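Local coordinates for HIT domain-containing protein (Sulfolobus tokodaii, PDB 2EO4) that binds zinc and, as a histidine triad family protein, probably acts as a nucleotide hydrolase, perhaps with adenylylsulfatase activity, at residues A[12-17]-A[123-128]. Residues are numbered along the deposited sequence; the frame is centred on the assembly and turned at random.
Sequences EGYFVY and EYYELL
Tyr14 lays one face of its ring over the CB of Tyr125, a CH-pi contact centred on the ring, with Tyr125 CB 3.4 Å from the centroid of the Tyr14 ring and 6° off its normal. The nearest atoms are Tyr14 CE1 and Tyr125 CB, 3.5 Å apart. The two aromatic rings are tilted by only 25° but slid past each other, with centroids 5.3 Å apart, so they barely overlap. With CG anti to its carbonyl carbon (chi1 -57°), the buried Tyr125 leads the end of its ring away from segment 12-17 and sends its OH to hydrogen bonds with Lys28 O and Gln120 N. In this HIT-domain fold the contact packs the residue just before strand 15-18, outermost in this chain's antiparallel sheet, against the first turns of the C-terminal helix 122-143, away from the zinc site. Replacing Tyr14 with an alanine would probably leave Tyr125 CB and Glu126 CG without their cover and open a gap beside those turns. A looser van der Waals contact is made by the aliphatic CG of Glu126, 4.1 Å from Tyr14 CE2; its carboxylate plane is turned 78° from the ring. The side chains of Lys122 and Gln129, from the same helix, also touch Tyr14, while Gln129 NE2 hydrogen-bonds Phe15 O.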
loop_
_atom_site.group_PDB
_atom_site.type_symbol
_atom_site.label_atom_id
_atom_site.label_comp_id
_atom_site.label_asym_id
_atom_site.label_seq_id
_atom_site.Cartn_x
_atom_site.Cartn_y
_atom_site.Cartn_z
ATOM N N GLU A 12 -15.984 -13.624 -14.647
ATOM C CA GLU A 12 -15.051 -13.046 -15.604
ATOM C C GLU A 12 -14.070 -12.049 -14.993
ATOM O O GLU A 12 -14.435 -11.215 -14.162
ATOM C CB GLU A 12 -15.822 -12.373 -16.740
ATOM C CG GLU A 12 -14.944 -11.731 -17.797
ATOM C CD GLU A 12 -15.748 -11.185 -18.961
ATOM O OE1 GLU A 12 -16.438 -11.984 -19.631
ATOM O OE2 GLU A 12 -15.692 -9.962 -19.205
ATOM N N GLY A 13 -12.819 -12.153 -15.429
ATOM C CA GLY A 13 -11.765 -11.271 -14.962
ATOM C C GLY A 13 -10.582 -11.413 -15.902
ATOM O O GLY A 13 -10.310 -12.510 -16.390
ATOM N N TYR A 14 -9.886 -10.313 -16.177
ATOM C CA TYR A 14 -8.727 -10.352 -17.063
ATOM C C TYR A 14 -7.413 -10.387 -16.287
ATOM O O TYR A 14 -6.992 -9.382 -15.719
ATOM C CB TYR A 14 -8.725 -9.142 -18.006
ATOM C CG TYR A 14 -9.779 -9.215 -19.088
ATOM C CD1 TYR A 14 -11.127 -9.009 -18.794
ATOM C CD2 TYR A 14 -9.430 -9.516 -20.404
ATOM C CE1 TYR A 14 -12.104 -9.105 -19.786
ATOM C CE2 TYR A 14 -10.395 -9.614 -21.404
ATOM C CZ TYR A 14 -11.729 -9.409 -21.088
ATOM O OH TYR A 14 -12.689 -9.510 -22.070
ATOM N N PHE A 15 -6.767 -11.549 -16.276
ATOM C CA PHE A 15 -5.494 -11.715 -15.575
ATOM C C PHE A 15 -4.325 -11.107 -16.341
ATOM O O PHE A 15 -4.220 -11.278 -17.557
ATOM C CB PHE A 15 -5.174 -13.203 -15.364
ATOM C CG PHE A 15 -6.062 -13.893 -14.374
ATOM C CD1 PHE A 15 -7.397 -14.145 -14.670
ATOM C CD2 PHE A 15 -5.556 -14.310 -13.146
ATOM C CE1 PHE A 15 -8.215 -14.804 -13.758
ATOM C CE2 PHE A 15 -6.365 -14.969 -12.226
ATOM C CZ PHE A 15 -7.697 -15.218 -12.533
ATOM N N VAL A 16 -3.445 -10.406 -15.631
ATOM C CA VAL A 16 -2.254 -9.840 -16.254
ATOM C C VAL A 16 -1.034 -10.491 -15.605
ATOM O O VAL A 16 0.093 -10.349 -16.081
ATOM C CB VAL A 16 -2.169 -8.295 -16.109
ATOM C CG1 VAL A 16 -3.338 -7.643 -16.848
ATOM C CG2 VAL A 16 -2.158 -7.893 -14.642
ATOM N N TYR A 17 -1.276 -11.208 -14.511
ATOM C CA TYR A 17 -0.226 -11.926 -13.795
ATOM C C TYR A 17 -0.830 -13.045 -12.965
ATOM O O TYR A 17 -1.905 -12.896 -12.382
ATOM C CB TYR A 17 0.558 -11.007 -12.848
ATOM C CG TYR A 17 1.600 -11.760 -12.036
ATOM C CD1 TYR A 17 2.867 -12.010 -12.557
ATOM C CD2 TYR A 17 1.294 -12.273 -10.773
ATOM C CE1 TYR A 17 3.808 -12.754 -11.846
ATOM C CE2 TYR A 17 2.229 -13.023 -10.049
ATOM C CZ TYR A 17 3.482 -13.257 -10.595
ATOM O OH TYR A 17 4.412 -13.995 -9.895
ATOM N N GLU A 123 -12.840 -4.204 -25.774
ATOM C CA GLU A 123 -11.551 -3.886 -26.381
ATOM C C GLU A 123 -10.510 -3.372 -25.385
ATOM O O GLU A 123 -9.322 -3.679 -25.506
ATOM C CB GLU A 123 -11.749 -2.856 -27.496
ATOM C CG GLU A 123 -12.537 -3.369 -28.703
ATOM C CD GLU A 123 -13.916 -3.903 -28.343
ATOM O OE1 GLU A 123 -14.696 -3.173 -27.691
ATOM O OE2 GLU A 123 -14.224 -5.054 -28.722
ATOM N N TYR A 124 -10.955 -2.587 -24.409
ATOM C CA TYR A 124 -10.060 -2.039 -23.392
ATOM C C TYR A 124 -9.354 -3.138 -22.603
ATOM O O TYR A 124 -8.133 -3.123 -22.449
ATOM C CB TYR A 124 -10.848 -1.159 -22.415
ATOM C CG TYR A 124 -10.120 -0.869 -21.115
ATOM C CD1 TYR A 124 -9.212 0.183 -21.016
ATOM C CD2 TYR A 124 -10.330 -1.667 -19.989
ATOM C CE1 TYR A 124 -8.527 0.437 -19.826
ATOM C CE2 TYR A 124 -9.646 -1.426 -18.793
ATOM C CZ TYR A 124 -8.750 -0.372 -18.721
ATOM O OH TYR A 124 -8.080 -0.124 -17.545
ATOM N N TYR A 125 -10.136 -4.087 -22.096
ATOM C CA TYR A 125 -9.594 -5.183 -21.299
ATOM C C TYR A 125 -8.658 -6.084 -22.094
ATOM O O TYR A 125 -7.623 -6.516 -21.588
ATOM C CB TYR A 125 -10.735 -6.016 -20.715
ATOM C CG TYR A 125 -11.692 -5.203 -19.872
ATOM C CD1 TYR A 125 -11.385 -4.875 -18.551
ATOM C CD2 TYR A 125 -12.876 -4.709 -20.416
ATOM C CE1 TYR A 125 -12.238 -4.068 -17.793
ATOM C CE2 TYR A 125 -13.733 -3.904 -19.672
ATOM C CZ TYR A 125 -13.408 -3.585 -18.365
ATOM O OH TYR A 125 -14.243 -2.765 -17.640
ATOM N N GLU A 126 -9.020 -6.366 -23.338
ATOM C CA GLU A 126 -8.196 -7.232 -24.168
ATOM C C GLU A 126 -6.842 -6.592 -24.469
ATOM O O GLU A 126 -5.805 -7.240 -24.346
ATOM C CB GLU A 126 -8.938 -7.567 -25.465
ATOM C CG GLU A 126 -10.301 -8.196 -25.222
ATOM C CD GLU A 126 -11.017 -8.569 -26.503
ATOM O OE1 GLU A 126 -11.054 -7.727 -27.427
ATOM O OE2 GLU A 126 -11.549 -9.697 -26.581
ATOM N N LEU A 127 -6.852 -5.319 -24.844
ATOM C CA LEU A 127 -5.613 -4.619 -25.159
ATOM C C LEU A 127 -4.719 -4.416 -23.939
ATOM O O LEU A 127 -3.522 -4.704 -23.981
ATOM C CB LEU A 127 -5.913 -3.261 -25.793
ATOM C CG LEU A 127 -4.680 -2.424 -26.141
ATOM C CD1 LEU A 127 -3.784 -3.197 -27.101
ATOM C CD2 LEU A 127 -5.113 -1.104 -26.754
ATOM N N LEU A 128 -5.295 -3.911 -22.853
ATOM C CA LEU A 128 -4.516 -3.677 -21.642
ATOM C C LEU A 128 -3.885 -4.956 -21.119
ATOM O O LEU A 128 -2.729 -4.958 -20.702
ATOM C CB LEU A 128 -5.392 -3.046 -20.555
ATOM C CG LEU A 128 -5.394 -1.516 -20.510
ATOM C CD1 LEU A 128 -3.993 -1.023 -20.163
ATOM C CD2 LEU A 128 -5.846 -0.953 -21.849
#